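Local atomic coordinates of aryl acylamidase (bacterium CSBL00001, PDB entry 4YJ6), a protein that probably hydrolyses the amide bond of N-acylated aryl amines, as a member of the amidase signature family of enzymes. Residues F280-Q283 with Q284-D288; A294-F297 with T298-A302. All coordinates share one frame; numbering follows the deposited sequence.

Contact 1: residues F280-Q283 with Q284-D288; sequences FPVQ and QEIQD
Val282 and Gln287 meet where an extended loop turns into a helix, with both polar and apolar contacts. The side-chain amide of Gln287 reaches back along the chain, its NE2 lying 2.9 Å from Val282 O. The bond is nearly straight at 166°, and the carbonyl oxygen lies in the plane of the amide group, although the donor is tilted 33° from the carbonyl plane. With CG beside its own backbone N (chi1 -60°) and the chain extended beyond, Gln287 is directed toward the residues that precede the helix. Asn420 ND2 also donates to Val282 O, which thus has two side-chain amide partners. Gln283, the N-cap residue, begins the helical pattern: its O accepts from Gln287 N at 3.1 Å and, weakly, from Ile286 N. The Gln283 side chain passes beside Ile286 CD1, and its OE1 takes the backbone N-H of Met403. Across the first turn, Gln284 NE2 bonds to Asp288 OD1, four residues on, at 2.9 Å, approaching from above the carboxylate plane.

The apolar contacts are few but close. Val282 CG1 rests against the aliphatic CG of Gln287 at 3.6 Å and against Ile286 CG2 at 3.9 Å, the valine and isoleucine side chains crossing at about a right angle. Ile286 suits the buried flank, where it also touches Met403 and Ile451. Glutamine suits position 287 because its methylenes pack on valine while its amide bonds to the chain. The chemistry implies a helix start fastened by backbone and side-chain amides together, with the carbonyl of Val282 satisfied although its residue is buried.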
loop_
_atom_site.group_PDB
_atom_site.type_symbol
_atom_site.label_atom_id
_atom_site.label_comp_id
_atom_site.label_asym_id
_atom_site.label_seq_id
_atom_site.Cartn_x
_atom_site.Cartn_y
_atom_site.Cartn_z
ATOM N N PHE A 280 7.696 20.317 -1.643
ATOM C CA PHE A 280 7.405 19.845 -0.267
ATOM C C PHE A 280 8.522 20.191 0.709
ATOM O O PHE A 280 9.694 20.167 0.339
ATOM C CB PHE A 280 7.285 18.321 -0.198
ATOM C CG PHE A 280 6.125 17.745 -0.983
ATOM C CD1 PHE A 280 6.307 17.346 -2.311
ATOM C CD2 PHE A 280 4.876 17.603 -0.395
ATOM C CE1 PHE A 280 5.255 16.798 -3.035
ATOM C CE2 PHE A 280 3.794 17.063 -1.109
ATOM C CZ PHE A 280 3.993 16.645 -2.427
ATOM N N PRO A 281 8.144 20.467 1.976
ATOM C CA PRO A 281 9.151 20.532 3.041
ATOM C C PRO A 281 9.522 19.122 3.470
ATOM O O PRO A 281 8.620 18.365 3.802
ATOM C CB PRO A 281 8.431 21.290 4.146
ATOM C CG PRO A 281 6.953 20.888 3.975
ATOM C CD PRO A 281 6.789 20.784 2.454
ATOM N N VAL A 282 10.799 18.754 3.409
ATOM C CA VAL A 282 11.193 17.378 3.697
ATOM C C VAL A 282 12.253 17.377 4.770
ATOM O O VAL A 282 13.221 18.144 4.680
ATOM C CB VAL A 282 11.769 16.697 2.433
ATOM C CG1 VAL A 282 12.271 15.276 2.737
ATOM C CG2 VAL A 282 10.677 16.693 1.349
ATOM N N GLN A 283 12.094 16.525 5.774
ATOM C CA GLN A 283 13.094 16.474 6.860
ATOM C C GLN A 283 14.502 16.265 6.283
ATOM O O GLN A 283 14.757 15.391 5.435
ATOM C CB GLN A 283 12.715 15.389 7.895
ATOM C CG GLN A 283 11.451 15.743 8.635
ATOM C CD GLN A 283 11.007 14.677 9.622
ATOM O OE1 GLN A 283 11.434 13.502 9.550
ATOM N NE2 GLN A 283 10.144 15.079 10.552
ATOM N N GLN A 284 15.452 17.080 6.734
ATOM C CA GLN A 284 16.761 17.052 6.130
ATOM C C GLN A 284 17.409 15.663 6.162
ATOM O O GLN A 284 18.084 15.272 5.218
ATOM C CB GLN A 284 17.680 18.073 6.846
ATOM C CG GLN A 284 18.998 18.204 6.176
ATOM C CD GLN A 284 18.865 18.750 4.767
ATOM O OE1 GLN A 284 18.262 19.818 4.549
ATOM N NE2 GLN A 284 19.438 18.042 3.804
ATOM N N GLU A 285 17.225 14.920 7.255
ATOM C CA GLU A 285 17.835 13.596 7.359
ATOM C C GLU A 285 17.337 12.635 6.254
ATOM O O GLU A 285 18.070 11.762 5.781
ATOM C CB GLU A 285 17.556 12.957 8.730
ATOM C CG GLU A 285 18.138 13.744 9.897
ATOM C CD GLU A 285 17.262 14.916 10.370
ATOM O OE1 GLU A 285 16.109 15.136 9.883
ATOM O OE2 GLU A 285 17.746 15.642 11.273
ATOM N N ILE A 286 16.086 12.812 5.889
ATOM C CA ILE A 286 15.488 12.007 4.813
ATOM C C ILE A 286 16.089 12.441 3.474
ATOM O O ILE A 286 16.544 11.608 2.687
ATOM C CB ILE A 286 13.981 12.166 4.794
ATOM C CG1 ILE A 286 13.369 11.404 5.984
ATOM C CG2 ILE A 286 13.390 11.620 3.431
ATOM C CD1 ILE A 286 11.852 11.624 6.127
ATOM N N GLN A 287 16.176 13.753 3.245
ATOM C CA GLN A 287 16.845 14.226 2.028
ATOM C C GLN A 287 18.254 13.644 1.898
ATOM O O GLN A 287 18.655 13.160 0.835
ATOM C CB GLN A 287 16.926 15.743 1.992
ATOM C CG GLN A 287 15.593 16.435 2.021
ATOM C CD GLN A 287 15.714 17.925 1.688
ATOM O OE1 GLN A 287 16.431 18.308 0.758
ATOM N NE2 GLN A 287 15.027 18.762 2.467
ATOM N N ASP A 288 19.029 13.704 2.975
ATOM C CA ASP A 288 20.383 13.188 2.904
ATOM C C ASP A 288 20.455 11.700 2.616
ATOM O O ASP A 288 21.337 11.230 1.870
ATOM C CB ASP A 288 21.139 13.465 4.223
ATOM C CG ASP A 288 21.357 14.949 4.475
ATOM O OD1 ASP A 288 21.190 15.767 3.536
ATOM O OD2 ASP A 288 21.697 15.280 5.637
#

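Contact 2: residues A294-F297 with T298-A302; sequences ARVF and TELGA
Phe297 and Ala302 meet where the helix runs out, Ala302 N donating to Phe297 O at 3.1 Å. The same oxygen accepts a weak bond from Leu300 N. Phe297 CB lies 4.2 Å from Ala302 CB, while the phenylalanine ring is turned to the sheet, where the large flat side chain packs on Ile271 and Leu396 of two strands and on Val266, which suits a buried phenylalanine. The small Ala302 fits closely over the carbonyl, its CB 3.5 Å from Phe297 O.

Thr298 makes the polar side-chain contact. Its OG1 donates to Arg295 O across 2.8 Å, tilted only 15° from the carbonyl plane; a chi1 of 69° holds the hydroxyl between the backbone N and carbonyl carbon, facing back down the helix. The same oxygen receives weak bonds from Thr298 N and Glu299 N, so the hydroxyl reinforces a loosely bonded final turn. A valine here, with no hydroxyl, would probably leave Arg295 O to those weak backbone bonds and the last turn less firmly tied.

Leu300 CG lies 3.4 Å from Val296 O, and Leu300 CD1 comes within 4.3 Å of Val296 CG1, a loose apolar touch. Both side chains turn to helix 467-480, where each also touches Ala480. Gly301 follows with positive phi (93°), where a side chain would strike the preceding carbonyl oxygen. The bond from Ala302 N to Phe297 O and the weaker one from Gly301 N to Thr298 O complete a Schellman motif, the classical C-terminal helix cap, here leading into strand 303-306 of a beta-alpha-beta unit.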
loop_
_atom_site.group_PDB
_atom_site.type_symbol
_atom_site.label_atom_id
_atom_site.label_comp_id
_atom_site.label_asym_id
_atom_site.label_seq_id
_atom_site.Cartn_x
_atom_site.Cartn_y
_atom_site.Cartn_z
ATOM N N ALA A 294 20.534 7.332 -3.938
ATOM C CA ALA A 294 20.559 7.552 -5.373
ATOM C C ALA A 294 21.915 7.202 -5.966
ATOM O O ALA A 294 22.017 6.758 -7.107
ATOM C CB ALA A 294 20.223 9.022 -5.692
ATOM N N ARG A 295 22.966 7.384 -5.183
ATOM C CA ARG A 295 24.309 7.127 -5.673
ATOM C C ARG A 295 24.573 5.650 -5.832
ATOM O O ARG A 295 25.495 5.259 -6.547
ATOM C CB ARG A 295 25.336 7.777 -4.753
ATOM C CG ARG A 295 25.390 9.298 -5.024
ATOM C CD ARG A 295 26.111 10.031 -3.965
ATOM N NE ARG A 295 26.478 11.367 -4.441
ATOM C CZ ARG A 295 25.728 12.456 -4.320
ATOM N NH1 ARG A 295 24.530 12.402 -3.736
ATOM N NH2 ARG A 295 26.210 13.627 -4.780
ATOM N N VAL A 296 23.741 4.820 -5.209
ATOM C CA VAL A 296 23.874 3.378 -5.417
ATOM C C VAL A 296 23.721 3.084 -6.900
ATOM O O VAL A 296 24.423 2.238 -7.456
ATOM C CB VAL A 296 22.859 2.592 -4.572
ATOM C CG1 VAL A 296 22.860 1.067 -4.961
ATOM C CG2 VAL A 296 23.156 2.795 -3.075
ATOM N N PHE A 297 22.825 3.814 -7.564
ATOM C CA PHE A 297 22.574 3.552 -8.973
ATOM C C PHE A 297 23.733 3.980 -9.877
ATOM O O PHE A 297 23.968 3.359 -10.902
ATOM C CB PHE A 297 21.308 4.257 -9.409
ATOM C CG PHE A 297 20.069 3.650 -8.804
ATOM C CD1 PHE A 297 19.635 2.402 -9.203
ATOM C CD2 PHE A 297 19.352 4.319 -7.831
ATOM C CE1 PHE A 297 18.472 1.827 -8.622
ATOM C CE2 PHE A 297 18.197 3.741 -7.262
ATOM C CZ PHE A 297 17.772 2.506 -7.671
ATOM N N THR A 298 24.456 5.019 -9.476
ATOM C CA THR A 298 25.574 5.471 -10.305
ATOM C C THR A 298 26.657 4.388 -10.310
ATOM O O THR A 298 27.354 4.220 -11.300
ATOM C CB THR A 298 26.184 6.799 -9.816
ATOM O OG1 THR A 298 26.847 6.575 -8.574
ATOM C CG2 THR A 298 25.156 7.872 -9.653
ATOM N N GLU A 299 26.794 3.642 -9.217
ATOM C CA GLU A 299 27.768 2.540 -9.176
ATOM C C GLU A 299 27.353 1.347 -10.005
ATOM O O GLU A 299 28.191 0.511 -10.361
ATOM C CB GLU A 299 27.997 2.084 -7.743
ATOM C CG GLU A 299 28.695 3.105 -6.917
ATOM C CD GLU A 299 30.009 3.541 -7.548
ATOM O OE1 GLU A 299 30.825 2.643 -7.877
ATOM O OE2 GLU A 299 30.217 4.777 -7.731
ATOM N N LEU A 300 26.055 1.233 -10.291
ATOM C CA LEU A 300 25.567 0.167 -11.134
ATOM C C LEU A 300 25.520 0.516 -12.622
ATOM O O LEU A 300 24.954 -0.226 -13.420
ATOM C CB LEU A 300 24.178 -0.261 -10.656
ATOM C CG LEU A 300 24.152 -0.721 -9.204
ATOM C CD1 LEU A 300 22.712 -0.942 -8.795
ATOM C CD2 LEU A 300 24.958 -2.019 -8.994
ATOM N N GLY A 301 26.094 1.651 -12.993
ATOM C CA GLY A 301 26.157 2.000 -14.396
ATOM C C GLY A 301 25.008 2.867 -14.892
ATOM O O GLY A 301 24.893 3.073 -16.083
ATOM N N ALA A 302 24.159 3.368 -13.999
ATOM C CA ALA A 302 23.150 4.342 -14.411
ATOM C C ALA A 302 23.703 5.762 -14.294
ATOM O O ALA A 302 24.693 5.998 -13.597
ATOM C CB ALA A 302 21.869 4.203 -13.543
#

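Overall arrangement
Both contacts belong to helix 284-299, contact 1 at its N-terminal start and contact 2 at its C-terminal end. Their centres lie 21 Å apart and their nearest atoms about 7 Å, so they do not touch; along the chain contact 1 closes before contact 2 opens. The helix connects strand 270-273 to strand 303-306, parallel neighbours at one margin of the large mixed sheet, in a beta-alpha-beta crossover. Contact 1 therefore marks the entry from the loop after the first strand, and contact 2 the turn into the second. Together they lie at the two ends of a peripheral helix packed on the sheet of this single-chain enzyme.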